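Local coordinates for universal stress protein A-like protein (Arabidopsis thaliana, PDB 2GM3) that binds AMP in a universal stress protein domain and assembles into homohexamers, though its cellular role is not established, at residues R29-T34 against N94-I99; W106-T109 against D114-C117; D126-G131 against A148-H153. All coordinates share one frame; numbering follows the deposited sequence.

Interaction 1: R29-T34 against N94-I99; sequences RAFEWT and NKCHEI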
ATOM      1  N   ARG A  29      -4.490   8.226  10.557  1.00 57.01           N
ATOM      2  CA  ARG A  29      -3.640   7.111  10.883  1.00 57.13           C
ATOM      3  C   ARG A  29      -2.782   6.744   9.677  1.00 57.27           C
ATOM      4  O   ARG A  29      -1.561   6.564   9.798  1.00 56.77           O
ATOM      5  CB  ARG A  29      -4.471   5.907  11.356  1.00 56.98           C
ATOM      6  CG  ARG A  29      -3.647   4.649  11.501  1.00 57.07           C
ATOM      7  CD  ARG A  29      -2.526   4.874  12.541  1.00 57.69           C
ATOM      8  NE  ARG A  29      -3.075   5.509  13.722  1.00 57.78           N
ATOM      9  CZ  ARG A  29      -2.483   6.475  14.400  1.00 60.25           C
ATOM     10  NH1 ARG A  29      -1.281   6.921  14.033  1.00 61.51           N
ATOM     11  NH2 ARG A  29      -3.103   6.995  15.445  1.00 58.91           N
ATOM     12  N   ALA A  30      -3.431   6.679   8.514  1.00 57.04           N
ATOM     13  CA  ALA A  30      -2.744   6.364   7.271  1.00 57.49           C
ATOM     14  C   ALA A  30      -1.583   7.326   6.972  1.00 57.67           C
ATOM     15  O   ALA A  30      -0.489   6.897   6.616  1.00 57.65           O
ATOM     16  CB  ALA A  30      -3.723   6.382   6.143  1.00 56.55           C
ATOM     17  N   PHE A  31      -1.857   8.619   7.101  1.00 57.42           N
ATOM     18  CA  PHE A  31      -0.856   9.656   6.886  1.00 57.40           C
ATOM     19  C   PHE A  31       0.257   9.555   7.921  1.00 57.73           C
ATOM     20  O   PHE A  31       1.416   9.511   7.565  1.00 58.30           O
ATOM     21  CB  PHE A  31      -1.506  11.019   7.015  1.00 56.61           C
ATOM     22  CG  PHE A  31      -0.556  12.170   6.893  1.00 55.97           C
ATOM     23  CD1 PHE A  31      -0.249  12.701   5.631  1.00 53.96           C
ATOM     24  CD2 PHE A  31      -0.055  12.801   8.044  1.00 54.28           C
ATOM     25  CE1 PHE A  31       0.601  13.786   5.523  1.00 55.24           C
ATOM     26  CE2 PHE A  31       0.778  13.906   7.936  1.00 54.98           C
ATOM     27  CZ  PHE A  31       1.101  14.405   6.675  1.00 54.66           C
ATOM     28  N   GLU A  32      -0.087   9.515   9.191  1.00 57.66           N
ATOM     29  CA  GLU A  32       0.944   9.470  10.228  1.00 58.89           C
ATOM     30  C   GLU A  32       1.822   8.220  10.147  1.00 58.71           C
ATOM     31  O   GLU A  32       3.015   8.283  10.365  1.00 58.63           O
ATOM     32  CB  GLU A  32       0.345   9.584  11.630  1.00 58.44           C
ATOM     33  CG  GLU A  32      -0.412  10.904  11.763  1.00 62.51           C
ATOM     34  CD  GLU A  32      -0.791  11.274  13.178  1.00 67.49           C
ATOM     35  OE1 GLU A  32      -1.006  10.375  14.027  1.00 66.96           O
ATOM     36  OE2 GLU A  32      -0.883  12.503  13.412  1.00 70.75           O
ATOM     37  N   TRP A  33       1.214   7.093   9.827  1.00 58.69           N
ATOM     38  CA  TRP A  33       1.928   5.867   9.688  1.00 58.71           C
ATOM     39  C   TRP A  33       2.926   5.975   8.543  1.00 59.18           C
ATOM     40  O   TRP A  33       4.077   5.549   8.694  1.00 58.92           O
ATOM     41  CB  TRP A  33       0.952   4.736   9.409  1.00 58.41           C
ATOM     42  CG  TRP A  33       1.566   3.397   9.388  1.00 58.22           C
ATOM     43  CD1 TRP A  33       1.671   2.530  10.442  1.00 57.38           C
ATOM     44  CD2 TRP A  33       2.154   2.742   8.269  1.00 57.80           C
ATOM     45  NE1 TRP A  33       2.278   1.392  10.047  1.00 57.92           N
ATOM     46  CE2 TRP A  33       2.589   1.481   8.716  1.00 58.03           C
ATOM     47  CE3 TRP A  33       2.369   3.098   6.932  1.00 58.86           C
ATOM     48  CZ2 TRP A  33       3.239   0.570   7.880  1.00 57.35           C
ATOM     49  CZ3 TRP A  33       3.004   2.185   6.095  1.00 58.14           C
ATOM     50  CH2 TRP A  33       3.418   0.929   6.576  1.00 58.00           C
ATOM     51  N   THR A  34       2.478   6.510   7.408  1.00 58.98           N
ATOM     52  CA  THR A  34       3.349   6.702   6.273  1.00 59.70           C
ATOM     53  C   THR A  34       4.545   7.563   6.613  1.00 60.12           C
ATOM     54  O   THR A  34       5.634   7.220   6.208  1.00 60.71           O
ATOM     55  CB  THR A  34       2.607   7.285   5.037  1.00 59.63           C
ATOM     56  OG1 THR A  34       1.497   6.444   4.716  1.00 60.83           O
ATOM     57  CG2 THR A  34       3.530   7.323   3.832  1.00 59.05           C
ATOM     58  N   ASN A  94       0.309  21.366   7.172  1.00 57.79           N
ATOM     59  CA  ASN A  94       1.036  21.781   8.360  1.00 58.06           C
ATOM     60  C   ASN A  94       1.878  20.650   8.910  1.00 58.24           C
ATOM     61  O   ASN A  94       3.014  20.874   9.322  1.00 57.84           O
ATOM     62  CB  ASN A  94       0.092  22.338   9.406  1.00 57.56           C
ATOM     63  CG  ASN A  94      -0.230  23.796   9.166  1.00 58.53           C
ATOM     64  OD1 ASN A  94       0.654  24.639   9.180  1.00 61.28           O
ATOM     65  ND2 ASN A  94      -1.495  24.105   8.964  1.00 59.35           N
ATOM     66  N   LYS A  95       1.309  19.435   8.873  1.00 58.82           N
ATOM     67  CA  LYS A  95       1.963  18.223   9.358  1.00 59.32           C
ATOM     68  C   LYS A  95       3.227  17.934   8.549  1.00 59.48           C
ATOM     69  O   LYS A  95       4.264  17.602   9.113  1.00 59.72           O
ATOM     70  CB  LYS A  95       1.004  17.032   9.286  1.00 59.41           C
ATOM     71  CG  LYS A  95      -0.153  17.002  10.311  1.00 60.27           C
ATOM     72  CD  LYS A  95       0.321  17.068  11.762  1.00 63.63           C
ATOM     73  CE  LYS A  95      -0.048  18.393  12.401  1.00 65.13           C
ATOM     74  NZ  LYS A  95       0.118  18.361  13.898  1.00 65.34           N
ATOM     75  N   CYS A  96       3.124  18.102   7.231  1.00 59.38           N
ATOM     76  CA  CYS A  96       4.253  17.997   6.317  1.00 59.48           C
ATOM     77  C   CYS A  96       5.326  19.059   6.516  1.00 59.78           C
ATOM     78  O   CYS A  96       6.534  18.760   6.513  1.00 59.96           O
ATOM     79  CB  CYS A  96       3.736  18.065   4.893  1.00 59.01           C
ATOM     80  SG  CYS A  96       2.835  16.580   4.485  1.00 57.79           S
ATOM     81  N   HIS A  97       4.880  20.300   6.681  1.00 60.04           N
ATOM     82  CA  HIS A  97       5.791  21.418   6.832  1.00 60.47           C
ATOM     83  C   HIS A  97       6.562  21.298   8.144  1.00 60.91           C
ATOM     84  O   HIS A  97       7.744  21.624   8.211  1.00 60.83           O
ATOM     85  CB  HIS A  97       5.022  22.738   6.750  1.00 60.63           C
ATOM     86  CG  HIS A  97       5.899  23.958   6.784  1.00 60.45           C
ATOM     87  ND1 HIS A  97       6.570  24.422   5.672  1.00 60.10           N
ATOM     88  CD2 HIS A  97       6.208  24.809   7.792  1.00 58.64           C
ATOM     89  CE1 HIS A  97       7.251  25.509   5.993  1.00 60.19           C
ATOM     90  NE2 HIS A  97       7.051  25.760   7.273  1.00 59.77           N
ATOM     91  N   GLU A  98       5.891  20.810   9.180  1.00 61.44           N
ATOM     92  CA  GLU A  98       6.509  20.673  10.490  1.00 62.01           C
ATOM     93  C   GLU A  98       7.726  19.768  10.481  1.00 61.85           C
ATOM     94  O   GLU A  98       8.706  20.070  11.149  1.00 61.81           O
ATOM     95  CB  GLU A  98       5.485  20.213  11.530  1.00 62.37           C
ATOM     96  CG  GLU A  98       4.637  21.366  12.004  1.00 63.80           C
ATOM     97  CD  GLU A  98       3.561  20.952  12.970  1.00 66.59           C
ATOM     98  OE1 GLU A  98       3.113  19.781  12.878  1.00 66.03           O
ATOM     99  OE2 GLU A  98       3.176  21.816  13.814  1.00 67.57           O
ATOM    100  N   ILE A  99       7.663  18.672   9.722  1.00 61.79           N
ATOM    101  CA  ILE A  99       8.792  17.764   9.639  1.00 61.80           C
ATOM    102  C   ILE A  99       9.641  17.961   8.375  1.00 61.52           C
ATOM    103  O   ILE A  99      10.609  17.227   8.134  1.00 61.65           O
ATOM    104  CB  ILE A  99       8.327  16.312   9.810  1.00 62.47           C
ATOM    105  CG1 ILE A  99       7.519  15.845   8.614  1.00 61.43           C
ATOM    106  CG2 ILE A  99       7.525  16.170  11.129  1.00 63.35           C
ATOM    107  CD1 ILE A  99       7.282  14.354   8.648  1.00 63.93           C
TER

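Interaction 2: W106-T109 against D114-C117; sequences WIKT and DVIC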
ATOM      1  N   TRP A 106      -4.550  19.415  -2.875  1.00 56.76           N
ATOM      2  CA  TRP A 106      -5.635  20.013  -3.639  1.00 56.13           C
ATOM      3  C   TRP A 106      -6.921  19.226  -3.489  1.00 56.31           C
ATOM      4  O   TRP A 106      -6.948  18.111  -2.915  1.00 56.03           O
ATOM      5  CB  TRP A 106      -5.249  20.140  -5.097  1.00 55.24           C
ATOM      6  CG  TRP A 106      -5.200  18.855  -5.770  1.00 55.81           C
ATOM      7  CD1 TRP A 106      -6.158  18.318  -6.556  1.00 55.39           C
ATOM      8  CD2 TRP A 106      -4.141  17.900  -5.709  1.00 55.41           C
ATOM      9  NE1 TRP A 106      -5.778  17.090  -6.980  1.00 55.48           N
ATOM     10  CE2 TRP A 106      -4.533  16.807  -6.492  1.00 55.82           C
ATOM     11  CE3 TRP A 106      -2.888  17.873  -5.080  1.00 56.27           C
ATOM     12  CZ2 TRP A 106      -3.715  15.669  -6.680  1.00 56.80           C
ATOM     13  CZ3 TRP A 106      -2.067  16.751  -5.275  1.00 57.59           C
ATOM     14  CH2 TRP A 106      -2.495  15.658  -6.058  1.00 56.46           C
ATOM     15  N   ILE A 107      -7.980  19.821  -4.031  1.00 56.10           N
ATOM     16  CA  ILE A 107      -9.313  19.282  -3.950  1.00 56.47           C
ATOM     17  C   ILE A 107      -9.824  19.018  -5.354  1.00 56.60           C
ATOM     18  O   ILE A 107      -9.605  19.818  -6.254  1.00 56.46           O
ATOM     19  CB  ILE A 107     -10.224  20.288  -3.226  1.00 56.43           C
ATOM     20  CG1 ILE A 107      -9.757  20.403  -1.763  1.00 57.57           C
ATOM     21  CG2 ILE A 107     -11.698  19.847  -3.340  1.00 57.13           C
ATOM     22  CD1 ILE A 107     -10.425  21.466  -0.901  1.00 57.30           C
ATOM     23  N   LYS A 108     -10.461  17.864  -5.531  1.00 56.90           N
ATOM     24  CA  LYS A 108     -11.218  17.554  -6.726  1.00 56.90           C
ATOM     25  C   LYS A 108     -12.649  17.261  -6.316  1.00 57.25           C
ATOM     26  O   LYS A 108     -12.913  16.945  -5.155  1.00 58.41           O
ATOM     27  CB  LYS A 108     -10.584  16.361  -7.433  1.00 57.19           C
ATOM     28  CG  LYS A 108      -9.252  16.680  -8.108  1.00 57.09           C
ATOM     29  CD  LYS A 108      -9.445  17.491  -9.392  1.00 56.27           C
ATOM     30  CE  LYS A 108      -8.115  17.884  -9.995  1.00 56.20           C
ATOM     31  NZ  LYS A 108      -8.296  18.873 -11.119  1.00 56.97           N
ATOM     32  N   THR A 109     -13.581  17.366  -7.244  1.00 57.56           N
ATOM     33  CA  THR A 109     -14.982  17.130  -6.941  1.00 57.80           C
ATOM     34  C   THR A 109     -15.483  15.847  -7.620  1.00 58.00           C
ATOM     35  O   THR A 109     -15.014  15.481  -8.702  1.00 58.07           O
ATOM     36  CB  THR A 109     -15.828  18.385  -7.361  1.00 58.28           C
ATOM     37  OG1 THR A 109     -15.320  19.548  -6.691  1.00 57.51           O
ATOM     38  CG2 THR A 109     -17.324  18.236  -7.022  1.00 57.70           C
ATOM     39  N   ASP A 114     -13.882   7.058  -7.546  1.00 59.40           N
ATOM     40  CA  ASP A 114     -13.670   7.312  -8.962  1.00 59.99           C
ATOM     41  C   ASP A 114     -12.600   8.393  -9.166  1.00 59.44           C
ATOM     42  O   ASP A 114     -11.686   8.238  -9.988  1.00 59.12           O
ATOM     43  CB  ASP A 114     -14.992   7.769  -9.648  1.00 60.63           C
ATOM     44  CG  ASP A 114     -15.937   6.600  -9.994  1.00 63.64           C
ATOM     45  OD1 ASP A 114     -15.474   5.426 -10.057  1.00 67.09           O
ATOM     46  OD2 ASP A 114     -17.152   6.854 -10.237  1.00 65.82           O
ATOM     47  N   VAL A 115     -12.726   9.479  -8.408  1.00 59.01           N
ATOM     48  CA  VAL A 115     -11.844  10.636  -8.557  1.00 58.62           C
ATOM     49  C   VAL A 115     -10.428  10.313  -8.128  1.00 58.59           C
ATOM     50  O   VAL A 115      -9.472  10.685  -8.814  1.00 58.33           O
ATOM     51  CB  VAL A 115     -12.371  11.894  -7.791  1.00 58.46           C
ATOM     52  CG1 VAL A 115     -11.313  12.939  -7.717  1.00 56.15           C
ATOM     53  CG2 VAL A 115     -13.585  12.449  -8.488  1.00 55.96           C
ATOM     54  N   ILE A 116     -10.293   9.617  -7.004  1.00 58.64           N
ATOM     55  CA  ILE A 116      -8.969   9.171  -6.547  1.00 58.83           C
ATOM     56  C   ILE A 116      -8.271   8.418  -7.667  1.00 59.83           C
ATOM     57  O   ILE A 116      -7.106   8.706  -7.962  1.00 60.57           O
ATOM     58  CB  ILE A 116      -9.037   8.242  -5.317  1.00 59.19           C
ATOM     59  CG1 ILE A 116      -9.595   8.995  -4.113  1.00 57.10           C
ATOM     60  CG2 ILE A 116      -7.648   7.619  -5.023  1.00 56.98           C
ATOM     61  CD1 ILE A 116      -9.819   8.103  -2.921  1.00 57.13           C
ATOM     62  N   CYS A 117      -8.990   7.491  -8.306  1.00 59.85           N
ATOM     63  CA  CYS A 117      -8.450   6.740  -9.423  1.00 60.78           C
ATOM     64  C   CYS A 117      -8.158   7.596 -10.642  1.00 60.56           C
ATOM     65  O   CYS A 117      -7.165   7.369 -11.332  1.00 60.77           O
ATOM     66  CB  CYS A 117      -9.360   5.555  -9.794  1.00 60.61           C
ATOM     67  SG  CYS A 117      -9.285   4.255  -8.544  1.00 64.56           S
TER

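Interaction 3: D126-G131 against A148-H153; sequences DFLVVG and AFCVKH. With AMP (adenosine monophosphate), chain G.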
ATOM      1  N   ASP A 126       3.868   7.641  -7.310  1.00 57.75           N
ATOM      2  CA  ASP A 126       4.505   6.366  -7.304  1.00 57.08           C
ATOM      3  C   ASP A 126       3.602   5.381  -6.568  1.00 57.08           C
ATOM      4  O   ASP A 126       3.491   4.235  -6.979  1.00 57.16           O
ATOM      5  CB  ASP A 126       5.872   6.469  -6.681  1.00 57.09           C
ATOM      6  CG  ASP A 126       6.814   7.319  -7.505  1.00 57.84           C
ATOM      7  OD1 ASP A 126       7.140   6.946  -8.650  1.00 58.56           O
ATOM      8  OD2 ASP A 126       7.230   8.377  -7.005  1.00 60.62           O
ATOM      9  N   PHE A 127       2.960   5.838  -5.493  1.00 56.44           N
ATOM     10  CA  PHE A 127       1.919   5.086  -4.865  1.00 55.96           C
ATOM     11  C   PHE A 127       0.828   5.899  -4.204  1.00 56.28           C
ATOM     12  O   PHE A 127       0.992   7.094  -3.953  1.00 56.63           O
ATOM     13  CB  PHE A 127       2.471   4.010  -3.927  1.00 55.82           C
ATOM     14  CG  PHE A 127       3.151   4.512  -2.677  1.00 54.03           C
ATOM     15  CD1 PHE A 127       2.546   4.339  -1.447  1.00 53.09           C
ATOM     16  CD2 PHE A 127       4.437   5.050  -2.723  1.00 53.25           C
ATOM     17  CE1 PHE A 127       3.191   4.745  -0.262  1.00 53.63           C
ATOM     18  CE2 PHE A 127       5.076   5.457  -1.579  1.00 52.45           C
ATOM     19  CZ  PHE A 127       4.460   5.307  -0.337  1.00 53.69           C
ATOM     20  N   LEU A 128      -0.273   5.212  -3.894  1.00 56.24           N
ATOM     21  CA  LEU A 128      -1.444   5.789  -3.240  1.00 55.74           C
ATOM     22  C   LEU A 128      -1.571   5.224  -1.831  1.00 56.31           C
ATOM     23  O   LEU A 128      -1.540   4.005  -1.636  1.00 57.22           O
ATOM     24  CB  LEU A 128      -2.689   5.409  -4.071  1.00 55.39           C
ATOM     25  CG  LEU A 128      -4.088   5.708  -3.550  1.00 54.70           C
ATOM     26  CD1 LEU A 128      -4.223   7.213  -3.249  1.00 53.84           C
ATOM     27  CD2 LEU A 128      -5.138   5.269  -4.507  1.00 54.54           C
ATOM     28  N   VAL A 129      -1.697   6.101  -0.852  1.00 56.33           N
ATOM     29  CA  VAL A 129      -2.019   5.696   0.506  1.00 56.75           C
ATOM     30  C   VAL A 129      -3.484   6.048   0.819  1.00 57.13           C
ATOM     31  O   VAL A 129      -3.914   7.194   0.637  1.00 57.13           O
ATOM     32  CB  VAL A 129      -1.123   6.400   1.529  1.00 56.81           C
ATOM     33  CG1 VAL A 129      -1.490   5.978   2.923  1.00 56.77           C
ATOM     34  CG2 VAL A 129       0.357   6.130   1.269  1.00 56.16           C
ATOM     35  N   VAL A 130      -4.240   5.054   1.266  1.00 56.94           N
ATOM     36  CA  VAL A 130      -5.577   5.262   1.731  1.00 56.93           C
ATOM     37  C   VAL A 130      -5.655   4.608   3.078  1.00 56.99           C
ATOM     38  O   VAL A 130      -5.022   3.566   3.317  1.00 57.58           O
ATOM     39  CB  VAL A 130      -6.671   4.637   0.766  1.00 57.24           C
ATOM     40  CG1 VAL A 130      -6.716   5.410  -0.563  1.00 58.53           C
ATOM     41  CG2 VAL A 130      -6.393   3.162   0.493  1.00 55.31           C
ATOM     42  N   GLY A 131      -6.415   5.232   3.967  1.00 56.72           N
ATOM     43  CA  GLY A 131      -6.818   4.611   5.198  1.00 56.42           C
ATOM     44  C   GLY A 131      -7.885   3.595   4.830  1.00 56.69           C
ATOM     45  O   GLY A 131      -8.277   3.508   3.668  1.00 56.44           O
ATOM     46  N   ALA A 148     -11.163  -0.269  -0.847  1.00 57.29           N
ATOM     47  CA  ALA A 148     -11.236  -1.492  -1.649  1.00 57.00           C
ATOM     48  C   ALA A 148     -11.317  -1.188  -3.146  1.00 56.80           C
ATOM     49  O   ALA A 148     -10.779  -1.924  -3.954  1.00 57.21           O
ATOM     50  CB  ALA A 148     -12.442  -2.343  -1.226  1.00 56.01           C
ATOM     51  N   PHE A 149     -12.032  -0.130  -3.514  1.00 56.28           N
ATOM     52  CA  PHE A 149     -12.109   0.276  -4.915  1.00 55.86           C
ATOM     53  C   PHE A 149     -10.751   0.722  -5.433  1.00 55.71           C
ATOM     54  O   PHE A 149     -10.364   0.354  -6.534  1.00 55.61           O
ATOM     55  CB  PHE A 149     -13.121   1.407  -5.094  1.00 55.48           C
ATOM     56  CG  PHE A 149     -13.413   1.742  -6.529  1.00 55.22           C
ATOM     57  CD1 PHE A 149     -14.411   1.052  -7.232  1.00 55.30           C
ATOM     58  CD2 PHE A 149     -12.720   2.763  -7.175  1.00 52.77           C
ATOM     59  CE1 PHE A 149     -14.712   1.376  -8.567  1.00 54.91           C
ATOM     60  CE2 PHE A 149     -13.010   3.088  -8.506  1.00 53.69           C
ATOM     61  CZ  PHE A 149     -14.005   2.401  -9.198  1.00 54.72           C
ATOM     62  N   CYS A 150     -10.034   1.490  -4.625  1.00 55.93           N
ATOM     63  CA  CYS A 150      -8.708   1.948  -5.013  1.00 57.30           C
ATOM     64  C   CYS A 150      -7.696   0.799  -5.257  1.00 57.08           C
ATOM     65  O   CYS A 150      -7.008   0.766  -6.295  1.00 56.96           O
ATOM     66  CB  CYS A 150      -8.194   2.971  -3.999  1.00 57.36           C
ATOM     67  SG  CYS A 150      -9.225   4.493  -4.010  1.00 60.61           S
ATOM     68  N   VAL A 151      -7.658  -0.145  -4.324  1.00 56.68           N
ATOM     69  CA  VAL A 151      -6.764  -1.285  -4.384  1.00 56.90           C
ATOM     70  C   VAL A 151      -7.025  -2.051  -5.668  1.00 57.03           C
ATOM     71  O   VAL A 151      -6.089  -2.501  -6.341  1.00 56.52           O
ATOM     72  CB  VAL A 151      -7.020  -2.218  -3.167  1.00 57.42           C
ATOM     73  CG1 VAL A 151      -6.418  -3.611  -3.383  1.00 56.46           C
ATOM     74  CG2 VAL A 151      -6.514  -1.548  -1.893  1.00 56.37           C
ATOM     75  N   LYS A 152      -8.304  -2.171  -6.006  1.00 56.74           N
ATOM     76  CA  LYS A 152      -8.719  -2.928  -7.155  1.00 57.02           C
ATOM     77  C   LYS A 152      -8.422  -2.137  -8.450  1.00 56.86           C
ATOM     78  O   LYS A 152      -8.009  -2.710  -9.460  1.00 56.78           O
ATOM     79  CB  LYS A 152     -10.199  -3.279  -6.977  1.00 56.78           C
ATOM     80  CG  LYS A 152     -10.894  -3.931  -8.129  1.00 57.63           C
ATOM     81  CD  LYS A 152     -12.311  -4.387  -7.716  1.00 58.10           C
ATOM     82  CE  LYS A 152     -13.159  -4.744  -8.966  1.00 59.55           C
ATOM     83  NZ  LYS A 152     -14.457  -5.425  -8.682  1.00 59.39           N
ATOM     84  N   HIS A 153      -8.604  -0.826  -8.427  1.00 56.65           N
ATOM     85  CA  HIS A 153      -8.611  -0.092  -9.681  1.00 56.99           C
ATOM     86  C   HIS A 153      -7.473   0.895  -9.921  1.00 57.07           C
ATOM     87  O   HIS A 153      -7.108   1.142 -11.058  1.00 57.11           O
ATOM     88  CB  HIS A 153      -9.960   0.597  -9.888  1.00 57.28           C
ATOM     89  CG  HIS A 153     -11.075  -0.350 -10.215  1.00 56.93           C
ATOM     90  ND1 HIS A 153     -11.118  -1.084 -11.387  1.00 57.41           N
ATOM     91  CD2 HIS A 153     -12.203  -0.662  -9.536  1.00 55.75           C
ATOM     92  CE1 HIS A 153     -12.217  -1.816 -11.405  1.00 55.79           C
ATOM     93  NE2 HIS A 153     -12.888  -1.583 -10.289  1.00 56.68           N
TER
HETATM   94  P   AMP G 176     -12.865   3.050   3.379  1.00 36.27           P
HETATM   95  O1P AMP G 176     -13.951   3.801   2.852  1.00 39.56           O
HETATM   96  O2P AMP G 176     -12.919   2.829   4.845  1.00 34.63           O
HETATM   97  O3P AMP G 176     -12.481   1.837   2.679  1.00 32.77           O
HETATM   98  O5' AMP G 176     -11.540   3.921   3.224  1.00 34.90           O
HETATM   99  C5' AMP G 176     -11.412   5.140   3.923  1.00 31.51           C
HETATM  100  C4' AMP G 176     -10.314   5.896   3.223  1.00 33.03           C
HETATM  101  O4' AMP G 176     -10.713   6.306   1.870  1.00 35.15           O
HETATM  102  C3' AMP G 176      -9.945   7.171   3.927  1.00 33.38           C
HETATM  103  O3' AMP G 176      -9.007   6.836   4.990  1.00 31.87           O
HETATM  104  C2' AMP G 176      -9.257   7.932   2.805  1.00 33.90           C
HETATM  105  O2' AMP G 176      -7.901   7.493   2.718  1.00 31.27           O
HETATM  106  C1' AMP G 176     -10.037   7.515   1.563  1.00 33.28           C
HETATM  107  N9  AMP G 176     -11.156   8.459   1.373  1.00 36.36           N
HETATM  108  C8  AMP G 176     -12.443   8.317   1.764  1.00 34.22           C
HETATM  109  N7  AMP G 176     -13.138   9.410   1.399  1.00 33.75           N
HETATM  110  C5  AMP G 176     -12.304  10.225   0.742  1.00 36.14           C
HETATM  111  C6  AMP G 176     -12.422  11.469   0.115  1.00 33.50           C
HETATM  112  N6  AMP G 176     -13.557  12.144   0.069  1.00 33.23           N
HETATM  113  N1  AMP G 176     -11.342  12.001  -0.444  1.00 33.41           N
HETATM  114  C2  AMP G 176     -10.166  11.408  -0.433  1.00 34.77           C
HETATM  115  N3  AMP G 176     -10.000  10.225   0.141  1.00 37.48           N
HETATM  116  C4  AMP G 176     -11.048   9.616   0.729  1.00 36.75           C

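Interaction 1: R29-T34 against N94-I99
F31 of helix 25-39 drives its ring toward K95 and C96 of helix 81-99, and that ring makes almost the whole contact. Its CG lies anti to the backbone N (chi1 177°), which carries the ring straight out from its helix. At the rim, CZ meets C96 SG at 3.5 Å; the sulfur lies in the ring plane, 88° off the normal, so this is an edge-on sulfur-aromatic contact. CE2 reaches K95 CB at 3.4 Å, approached obliquely, and F92 adds an edge-to-face ring. Cysteine is small enough for its polarisable sulfur to sit at the ring edge in this buried spot. An alanine in place of F31 would probably open a gap between the helices and leave C96 SG and the F92 ring without their aromatic partner.

The other side is loose and polar. Beyond its CB the K95 chain bends at chi2 and chi3 and leads away from F31, bringing NZ to 3.5 Å from E98 OE1 in a salt bridge. E32 OE2 stays 6.0 Å from K95 NZ, so any attraction there acts only at a distance; E32 pairs instead with R29, which also bridges to E167. A long lysine fits such a border, with apolar carbons inside and charge outside. Two helices packed side by side on one face of a parallel sheet are typical of the Rossmann-like alpha/beta fold of universal stress proteins.

Interaction 2: W106-T109 against D114-C117
K108, whose CB packs on V115, is gripped through its backbone by hydrogen bonds to both H52 and Q54 of strand 46-54. The contact belongs to a beta-alpha-beta crossover: strand 102-109, an edge strand of the parallel sheet within this chain, runs through a short turn into helix 112-123, which leads on to strand 127-132. Because only a few residues separate strand and helix, the first turns of the helix fold back beside the strand end, with the CA atoms of K108 and V115 7.2 Å apart.

V115 is the single buried side chain of the trio and the one that spans the gap. Its CG1, placed anti to the backbone N at chi1 167°, touches K108 CB at 3.5 Å. Valine suits the site, since its two short branches can serve different neighbours, and the side chain also packs on V53, whose carbonyl oxygen binds AMP. The next residue, I116, turns away from the strand and touches the nucleotide, which puts this helix in the wall of the AMP pocket. K108 offers only its first carbon to V115; its chain bends at chi2 and runs off to lie against E119 and R122, while W106 NE1 hydrogen-bonds E119 OE2. T109 turns its own side chain away, and its part is played by the backbone: V115 CG2 rests 3.4 Å from T109 O.

Interaction 3: D126-G131 against A148-H153
L128 and V130, two residues apart on strand 127-132, turn the same way and meet C150 of helix 146-153. L128 CD2 lies 3.9 Å from C150 CB, and the same methyl is 4.2 Å from C150 SG. V130 makes a looser approach, its CG1 standing 4.4 Å from that sulfur. Cysteine suits the position because its slim side chain can lie against two branched residues at once; with SG anti to its carbonyl carbon (chi1 -65°), both neighbours come within reach of it.

Beside this apolar patch the strand end receives the nucleotide. G131 N donates a hydrogen bond to AMP O2' at 3.0 Å, bent to 150°, and V130 CA comes to 3.4 Å from the same O2'. Glycine suits G131, since a CB built on it would probably clash with AMP O3' (about 2.4 Å). G131 is also the first of three glycines in the glycine-rich nucleotide motif, closed by a serine or threonine, of AMP- and ATP-binding universal stress proteins. The motif leads from the strand into helix 146-153, where S147 OG bonds AMP in turn.

Farther out, I116 of helix 112-123 packs on both L128 and C150, and M9 of the neighbouring strand 6-11 covers L128 as well. Backbone hydrogen bonds from L128 to P157 and M159 tie the strand to the side of strand 158-162. At the other end of strand 127-132, F127 meets the ring of W33 of the second subunit, their planes about 85° apart.

Interactions 1 and 2 do not touch: their centres are 20 Å apart, on opposite sides of the chain's centre. Interaction 3 joins them. On one face of strand 127-132, A30 of helix 25-39 sets its CB 3.6 Å from G131 N, which donates a hydrogen bond to AMP. On the other, I116 CG2 of helix 112-123 reaches L128 CD2 at 3.5 Å and C150 SG at 3.6 Å, so interactions 2 and 3 share one apolar core. Around the nucleotide, interaction 3 bonds it directly and interaction 2 touches it through I116. Interaction 1 is more remote, with the F31 side chain about 8 Å from AMP and about 5 Å from that of V12.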